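Local coordinates for protein (endoglucanase (e.c.3.2.1.4)) (PDB 2NLR) that probably hydrolyses internal beta-1,4-glucosidic bonds of cellulose as a family 12 endoglucanase, passing through a covalent glycosyl-enzyme intermediate, at residues T81-V94 with A209-T222. Sequence-based numbering, arbitrary orientation.
Sequences TVSAAPSSISYGFV and AGLAVNSFSSTVET
Strands 86-92 and 212-218 are antiparallel neighbours in the outer, six-stranded sheet of the beta-sandwich, and a row of serines joins them on its outward face. Ser-88 and Ser-217 each adopt two conformers; in one of them the hydroxyls come within 2.6 Å, OG to OG, either able to donate, both chi1 angles being 65°, which swings each oxygen between its own backbone N and carbonyl carbon. This pairing is therefore only one of the states present, as is the water link from Ser-88 OG to Ser-215 OG. Small hydroxyl side chains suit this face, where they can pair with each other and with solvent.

A classic beta bulge interrupts the register where Asn-214 and Ser-215 both face Ser-90. Asn-214 N donates to Ser-90 O (2.8 Å), while the bond from Ser-215 N to the same oxygen is long and weak. The Asn-214 side chain sets off toward the neighbouring strand, and its ND2 reaches Ser-90 OG at 3.1 Å in a nearly straight bond (171°) lying in the amide plane. Beyond it, Gly-92 and Ala-212 form a hydrogen-bonded pair whose small residues let the backbones come close.

The opposite face turns toward the second sheet, completing the jelly-roll sandwich of the family, and is mainly apolar. Ile-89 CD1 lies over one face of the Tyr-91 ring, offset toward its rim, and touches Val-213 CG1 at 4.0 Å; Val-213 CG2 packs beside Tyr-91 CE1 at 3.8 Å. The Tyr-91 hydroxyl bonds to Gly-201 O on strand 194-204, so tyrosine reaches from this sheet to the facing one and its buried hydroxyl is paired. Ser-87, also buried, has OG anti to its N (chi1 -176°), which brings it to Ser-217 O at 2.7 Å in the carbonyl plane; Ser-88 N shares that acceptor, and Tyr-103 OH also bonds to Ser-87 OG.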
ATOM      1  N   THR A  81      19.066  -0.502 -10.857  1.00 16.09           N
ATOM      2  CA  THR A  81      19.516   0.865 -10.997  1.00 16.03           C
ATOM      3  C   THR A  81      19.195   1.696  -9.701  1.00 17.72           C
ATOM      4  O   THR A  81      19.606   2.857  -9.634  1.00 19.58           O
ATOM      5  CB  THR A  81      18.940   1.599 -12.220  1.00 17.01           C
ATOM      6  OG1 THR A  81      17.565   1.884 -12.018  1.00 17.90           O
ATOM      7  CG2 THR A  81      19.123   0.743 -13.498  1.00 19.97           C
ATOM      8  N   VAL A  82      18.501   1.092  -8.745  1.00 15.22           N
ATOM      9  CA  VAL A  82      18.026   1.820  -7.584  1.00 15.08           C
ATOM     10  C   VAL A  82      19.042   1.721  -6.463  1.00 16.21           C
ATOM     11  O   VAL A  82      19.331   0.621  -5.977  1.00 18.12           O
ATOM     12  CB  VAL A  82      16.675   1.284  -7.097  1.00 14.46           C
ATOM     13  CG1 VAL A  82      16.242   1.949  -5.790  1.00 15.71           C
ATOM     14  CG2 VAL A  82      15.632   1.499  -8.222  1.00 20.02           C
ATOM     15  N   SER A  83      19.557   2.874  -6.044  1.00 16.27           N
ATOM     16  CA  SER A  83      20.419   2.938  -4.894  1.00 17.34           C
ATOM     17  C   SER A  83      19.706   2.917  -3.566  1.00 14.51           C
ATOM     18  O   SER A  83      20.196   2.410  -2.570  1.00 17.19           O
ATOM     19  CB  SER A  83      21.206   4.281  -5.017  1.00 25.32           C
ATOM     20  OG  SER A  83      20.379   5.451  -5.011  1.00 37.11           O
ATOM     21  N   ALA A  84      18.541   3.476  -3.489  1.00 12.47           N
ATOM     22  CA  ALA A  84      17.729   3.578  -2.305  1.00 11.01           C
ATOM     23  C   ALA A  84      16.345   4.011  -2.664  1.00 10.55           C
ATOM     24  O   ALA A  84      16.183   4.767  -3.633  1.00 11.68           O
ATOM     25  CB  ALA A  84      18.315   4.588  -1.281  1.00 12.41           C
ATOM     26  N   ALA A  85      15.341   3.606  -1.872  1.00 10.38           N
ATOM     27  CA  ALA A  85      13.948   3.991  -2.085  1.00 10.35           C
ATOM     28  C   ALA A  85      13.337   4.384  -0.779  1.00  9.53           C
ATOM     29  O   ALA A  85      12.394   3.711  -0.303  1.00 10.04           O
ATOM     30  CB  ALA A  85      13.165   2.887  -2.833  1.00 11.66           C
ATOM     31  N   PRO A  86      13.785   5.459  -0.158  1.00  9.33           N
ATOM     32  CA  PRO A  86      13.255   5.854   1.145  1.00  9.32           C
ATOM     33  C   PRO A  86      11.785   6.236   1.070  1.00  9.53           C
ATOM     34  O   PRO A  86      11.344   6.889   0.105  1.00 11.03           O
ATOM     35  CB  PRO A  86      14.121   7.059   1.524  1.00  9.99           C
ATOM     36  CG  PRO A  86      14.552   7.660   0.188  1.00 10.10           C
ATOM     37  CD  PRO A  86      14.780   6.425  -0.660  1.00 10.09           C
ATOM     38  N   SER A  87      11.042   5.864   2.097  1.00  9.33           N
ATOM     39  CA  SER A  87       9.670   6.261   2.268  1.00  9.80           C
ATOM     40  C   SER A  87       9.424   6.498   3.743  1.00  9.80           C
ATOM     41  O   SER A  87      10.036   5.902   4.607  1.00 11.00           O
ATOM     42  CB  SER A  87       8.723   5.179   1.685  1.00  9.90           C
ATOM     43  OG  SER A  87       7.373   5.554   1.737  1.00 10.56           O
ATOM     44  N   SER A  88       8.476   7.392   4.024  1.00 10.73           N
ATOM     45  CA  SER A  88       8.047   7.607   5.407  0.51 10.90           C
ATOM     46  C   SER A  88       6.549   7.852   5.464  1.00 11.03           C
ATOM     47  O   SER A  88       5.904   8.218   4.469  1.00 12.87           O
ATOM     48  CB  SER A  88       8.704   8.802   6.087  0.51 10.64           C
ATOM     49  OG  SER A  88       8.257   9.971   5.398  0.51 12.74           O
ATOM     50  N   ILE A  89       6.018   7.553   6.645  1.00 11.15           N
ATOM     51  CA  ILE A  89       4.598   7.645   6.848  1.00 10.90           C
ATOM     52  C   ILE A  89       4.330   7.994   8.301  1.00 10.88           C
ATOM     53  O   ILE A  89       5.050   7.628   9.210  1.00 11.01           O
ATOM     54  CB  ILE A  89       3.884   6.349   6.464  1.00 13.06           C
ATOM     55  CG1 ILE A  89       2.354   6.599   6.384  1.00 16.66           C
ATOM     56  CG2 ILE A  89       4.265   5.227   7.399  1.00 14.39           C
ATOM     57  CD1 ILE A  89       1.654   5.980   5.280  1.00 17.72           C
ATOM     58  N   SER A  90       3.234   8.711   8.497  1.00 11.03           N
ATOM     59  CA  SER A  90       2.574   8.953   9.792  1.00 11.44           C
ATOM     60  C   SER A  90       1.110   8.594   9.627  1.00 11.12           C
ATOM     61  O   SER A  90       0.438   9.179   8.742  1.00 11.60           O
ATOM     62  CB  SER A  90       2.736  10.405  10.256  1.00 13.63           C
ATOM     63  OG  SER A  90       1.911  10.631  11.390  1.00 15.43           O
ATOM     64  N   TYR A  91       0.645   7.675  10.449  1.00 10.82           N
ATOM     65  CA  TYR A  91      -0.723   7.194  10.406  1.00 10.76           C
ATOM     66  C   TYR A  91      -1.526   7.663  11.600  1.00 11.28           C
ATOM     67  O   TYR A  91      -0.987   7.771  12.732  1.00 13.51           O
ATOM     68  CB  TYR A  91      -0.701   5.693  10.426  1.00 11.46           C
ATOM     69  CG  TYR A  91      -0.543   4.901   9.195  1.00 10.30           C
ATOM     70  CD1 TYR A  91      -1.490   4.987   8.177  1.00 10.78           C
ATOM     71  CD2 TYR A  91       0.479   4.021   9.002  1.00 10.12           C
ATOM     72  CE1 TYR A  91      -1.404   4.261   7.026  1.00 10.16           C
ATOM     73  CE2 TYR A  91       0.578   3.244   7.858  1.00  9.91           C
ATOM     74  CZ  TYR A  91      -0.350   3.363   6.882  1.00  9.69           C
ATOM     75  OH  TYR A  91      -0.255   2.562   5.738  1.00 10.26           O
ATOM     76  N   GLY A  92      -2.799   7.904  11.367  1.00 12.05           N
ATOM     77  CA  GLY A  92      -3.837   8.101  12.381  1.00 13.11           C
ATOM     78  C   GLY A  92      -4.772   6.913  12.401  1.00 12.28           C
ATOM     79  O   GLY A  92      -5.419   6.595  11.411  1.00 13.42           O
ATOM     80  N   PHE A  93      -4.791   6.203  13.510  1.00 13.13           N
ATOM     81  CA  PHE A  93      -5.595   4.992  13.672  1.00 12.86           C
ATOM     82  C   PHE A  93      -6.893   5.320  14.387  1.00 14.64           C
ATOM     83  O   PHE A  93      -7.038   6.350  15.007  1.00 19.29           O
ATOM     84  CB  PHE A  93      -4.822   3.893  14.422  1.00 13.92           C
ATOM     85  CG  PHE A  93      -3.541   3.498  13.764  1.00 12.54           C
ATOM     86  CD1 PHE A  93      -3.502   3.270  12.390  1.00 12.49           C
ATOM     87  CD2 PHE A  93      -2.370   3.315  14.485  1.00 13.96           C
ATOM     88  CE1 PHE A  93      -2.317   2.870  11.793  1.00 12.36           C
ATOM     89  CE2 PHE A  93      -1.207   2.920  13.867  1.00 13.39           C
ATOM     90  CZ  PHE A  93      -1.186   2.685  12.521  1.00 12.99           C
ATOM     91  N   VAL A  94      -7.842   4.437  14.244  0.50 16.47           N
ATOM     92  CA  VAL A  94      -9.128   4.576  14.949  0.50 16.13           C
ATOM     93  C   VAL A  94      -9.224   3.419  15.933  0.50 20.96           C
ATOM     94  O   VAL A  94      -8.773   2.276  15.638  0.50 19.71           O
ATOM     95  CB  VAL A  94     -10.360   4.579  14.030  0.50 16.06           C
ATOM     96  CG1 VAL A  94     -10.523   5.879  13.237  0.50 22.52           C
ATOM     97  CG2 VAL A  94     -10.292   3.414  13.043  0.50 20.46           C
ATOM     98  N   ALA A 209     -14.108   5.261   8.761  1.00 12.07           N
ATOM     99  CA  ALA A 209     -14.076   6.705   8.897  1.00 12.62           C
ATOM    100  C   ALA A 209     -13.195   7.112  10.072  1.00 12.39           C
ATOM    101  O   ALA A 209     -13.254   6.502  11.155  1.00 13.18           O
ATOM    102  CB  ALA A 209     -15.480   7.260   9.093  1.00 15.04           C
ATOM    103  N   GLY A 210     -12.384   8.136   9.850  1.00 12.19           N
ATOM    104  CA  GLY A 210     -11.447   8.619  10.862  1.00 13.31           C
ATOM    105  C   GLY A 210     -10.023   8.168  10.614  1.00 12.69           C
ATOM    106  O   GLY A 210      -9.069   8.817  11.136  1.00 14.65           O
ATOM    107  N   LEU A 211      -9.797   7.101   9.866  1.00 11.90           N
ATOM    108  CA  LEU A 211      -8.436   6.665   9.518  1.00 11.45           C
ATOM    109  C   LEU A 211      -7.768   7.770   8.710  1.00 11.43           C
ATOM    110  O   LEU A 211      -8.401   8.385   7.853  1.00 12.72           O
ATOM    111  CB  LEU A 211      -8.509   5.369   8.729  1.00 11.29           C
ATOM    112  CG  LEU A 211      -8.958   4.127   9.523  1.00 11.65           C
ATOM    113  CD1 LEU A 211      -9.230   2.954   8.618  1.00 12.32           C
ATOM    114  CD2 LEU A 211      -7.930   3.729  10.586  1.00 14.48           C
ATOM    115  N   ALA A 212      -6.475   7.975   8.944  1.00 11.12           N
ATOM    116  CA  ALA A 212      -5.797   9.012   8.215  1.00 11.10           C
ATOM    117  C   ALA A 212      -4.361   8.630   7.920  1.00 10.93           C
ATOM    118  O   ALA A 212      -3.642   7.998   8.717  1.00 11.21           O
ATOM    119  CB  ALA A 212      -5.744  10.306   9.018  1.00 14.13           C
ATOM    120  N   VAL A 213      -3.872   9.055   6.760  1.00 11.47           N
ATOM    121  CA  VAL A 213      -2.436   9.203   6.468  1.00 11.37           C
ATOM    122  C   VAL A 213      -2.126  10.657   6.722  1.00 11.20           C
ATOM    123  O   VAL A 213      -2.574  11.558   6.002  1.00 12.50           O
ATOM    124  CB  VAL A 213      -2.078   8.776   5.040  1.00 11.10           C
ATOM    125  CG1 VAL A 213      -0.640   9.204   4.744  1.00 12.52           C
ATOM    126  CG2 VAL A 213      -2.295   7.273   4.915  1.00 12.73           C
ATOM    127  N   ASN A 214      -1.448  10.958   7.806  1.00 11.63           N
ATOM    128  CA  ASN A 214      -1.116  12.314   8.153  1.00 11.88           C
ATOM    129  C   ASN A 214      -0.033  12.860   7.242  1.00 12.93           C
ATOM    130  O   ASN A 214      -0.085  14.040   6.887  1.00 16.44           O
ATOM    131  CB  ASN A 214      -0.657  12.394   9.604  1.00 13.50           C
ATOM    132  CG  ASN A 214      -1.621  11.930  10.632  1.00 14.86           C
ATOM    133  OD1 ASN A 214      -2.806  12.247  10.541  1.00 19.16           O
ATOM    134  ND2 ASN A 214      -1.128  11.157  11.605  1.00 17.25           N
ATOM    135  N   SER A 215       0.936  12.054   6.887  1.00 12.02           N
ATOM    136  CA  SER A 215       1.988  12.462   5.990  1.00 13.36           C
ATOM    137  C   SER A 215       2.565  11.211   5.327  1.00 11.14           C
ATOM    138  O   SER A 215       2.512  10.123   5.899  1.00 11.48           O
ATOM    139  CB  SER A 215       3.155  13.212   6.628  1.00 16.65           C
ATOM    140  OG  SER A 215       3.755  12.434   7.638  1.00 22.07           O
ATOM    141  N   PHE A 216       3.117  11.434   4.152  1.00 12.47           N
ATOM    142  CA  PHE A 216       3.707  10.366   3.371  1.00 11.78           C
ATOM    143  C   PHE A 216       4.814  10.955   2.507  1.00 11.47           C
ATOM    144  O   PHE A 216       4.640  12.039   1.956  1.00 13.37           O
ATOM    145  CB  PHE A 216       2.682   9.756   2.452  1.00 11.89           C
ATOM    146  CG  PHE A 216       3.167   8.803   1.378  1.00 10.79           C
ATOM    147  CD1 PHE A 216       3.471   7.490   1.684  1.00 11.21           C
ATOM    148  CD2 PHE A 216       3.319   9.199   0.086  1.00 11.74           C
ATOM    149  CE1 PHE A 216       3.879   6.588   0.745  1.00 11.97           C
ATOM    150  CE2 PHE A 216       3.710   8.291  -0.914  1.00 11.80           C
ATOM    151  CZ  PHE A 216       3.970   6.983  -0.569  1.00 11.93           C
ATOM    152  N   SER A 217       5.890  10.223   2.350  0.89 10.95           N
ATOM    153  CA  SER A 217       6.886  10.551   1.355  0.89 11.23           C
ATOM    154  C   SER A 217       7.376   9.271   0.662  0.89 10.18           C
ATOM    155  O   SER A 217       7.377   8.231   1.319  0.89 10.47           O
ATOM    156  CB  SER A 217       8.073  11.313   1.979  0.89 14.08           C
ATOM    157  OG  SER A 217       8.779  10.512   2.895  0.89 18.10           O
ATOM    158  N   SER A 218       7.827   9.373  -0.585  1.00 10.51           N
ATOM    159  CA  SER A 218       8.480   8.275  -1.281  1.00 10.52           C
ATOM    160  C   SER A 218       9.348   8.851  -2.368  1.00 10.67           C
ATOM    161  O   SER A 218       8.831   9.664  -3.147  1.00 12.34           O
ATOM    162  CB  SER A 218       7.449   7.323  -1.919  1.00 10.78           C
ATOM    163  OG  SER A 218       7.997   6.495  -2.906  1.00 11.28           O
ATOM    164  N   THR A 219      10.597   8.441  -2.433  1.00 11.07           N
ATOM    165  CA  THR A 219      11.532   8.773  -3.471  1.00 11.34           C
ATOM    166  C   THR A 219      12.224   7.518  -3.898  1.00 11.06           C
ATOM    167  O   THR A 219      12.424   6.588  -3.107  1.00 12.70           O
ATOM    168  CB  THR A 219      12.593   9.770  -2.978  1.00 14.56           C
ATOM    169  OG1 THR A 219      11.937  10.891  -2.394  1.00 17.98           O
ATOM    170  CG2 THR A 219      13.490  10.281  -4.108  1.00 18.10           C
ATOM    171  N   VAL A 220      12.611   7.437  -5.152  1.00 14.44           N
ATOM    172  CA  VAL A 220      13.329   6.241  -5.649  1.00 15.84           C
ATOM    173  C   VAL A 220      14.522   6.821  -6.314  1.00 18.35           C
ATOM    174  O   VAL A 220      14.377   7.491  -7.349  1.00 25.75           O
ATOM    175  CB  VAL A 220      12.439   5.293  -6.550  1.00 17.77           C
ATOM    176  CG1 VAL A 220      13.245   4.125  -7.028  1.00 19.96           C
ATOM    177  CG2 VAL A 220      11.145   4.849  -5.846  1.00 18.47           C
ATOM    178  N   GLU A 221      15.719   6.640  -5.734  1.00 17.76           N
ATOM    179  CA  GLU A 221      16.970   7.155  -6.180  1.00 17.94           C
ATOM    180  C   GLU A 221      17.824   6.173  -6.968  1.00 19.26           C
ATOM    181  O   GLU A 221      17.935   5.015  -6.635  1.00 20.87           O
ATOM    182  CB  GLU A 221      17.888   7.493  -4.997  0.72 18.11           C
ATOM    183  CG  GLU A 221      17.157   8.352  -3.931  0.72 20.11           C
ATOM    184  CD  GLU A 221      17.945   8.838  -2.754  0.72 23.72           C
ATOM    185  OE1 GLU A 221      19.166   8.495  -2.686  0.72 32.00           O
ATOM    186  OE2 GLU A 221      17.371   9.537  -1.825  0.72 26.78           O
ATOM    187  N   THR A 222      18.392   6.702  -8.057  1.00 21.31           N
ATOM    188  CA  THR A 222      19.044   5.804  -8.997  1.00 25.11           C
ATOM    189  C   THR A 222      20.530   6.091  -9.133  1.00 36.65           C
ATOM    190  O   THR A 222      21.157   5.304  -9.864  1.00 47.98           O
ATOM    191  CB  THR A 222      18.447   5.835 -10.419  1.00 31.04           C
ATOM    192  OG1 THR A 222      18.218   7.196 -10.856  1.00 37.71           O
ATOM    193  CG2 THR A 222      17.135   5.043 -10.462  1.00 36.88           C
TER
HETATM  194  O   HOH W   1      11.061  10.097   0.405  1.00 23.36           O
HETATM  195  O   HOH W   2       5.903  11.228   6.357  1.00 27.83           O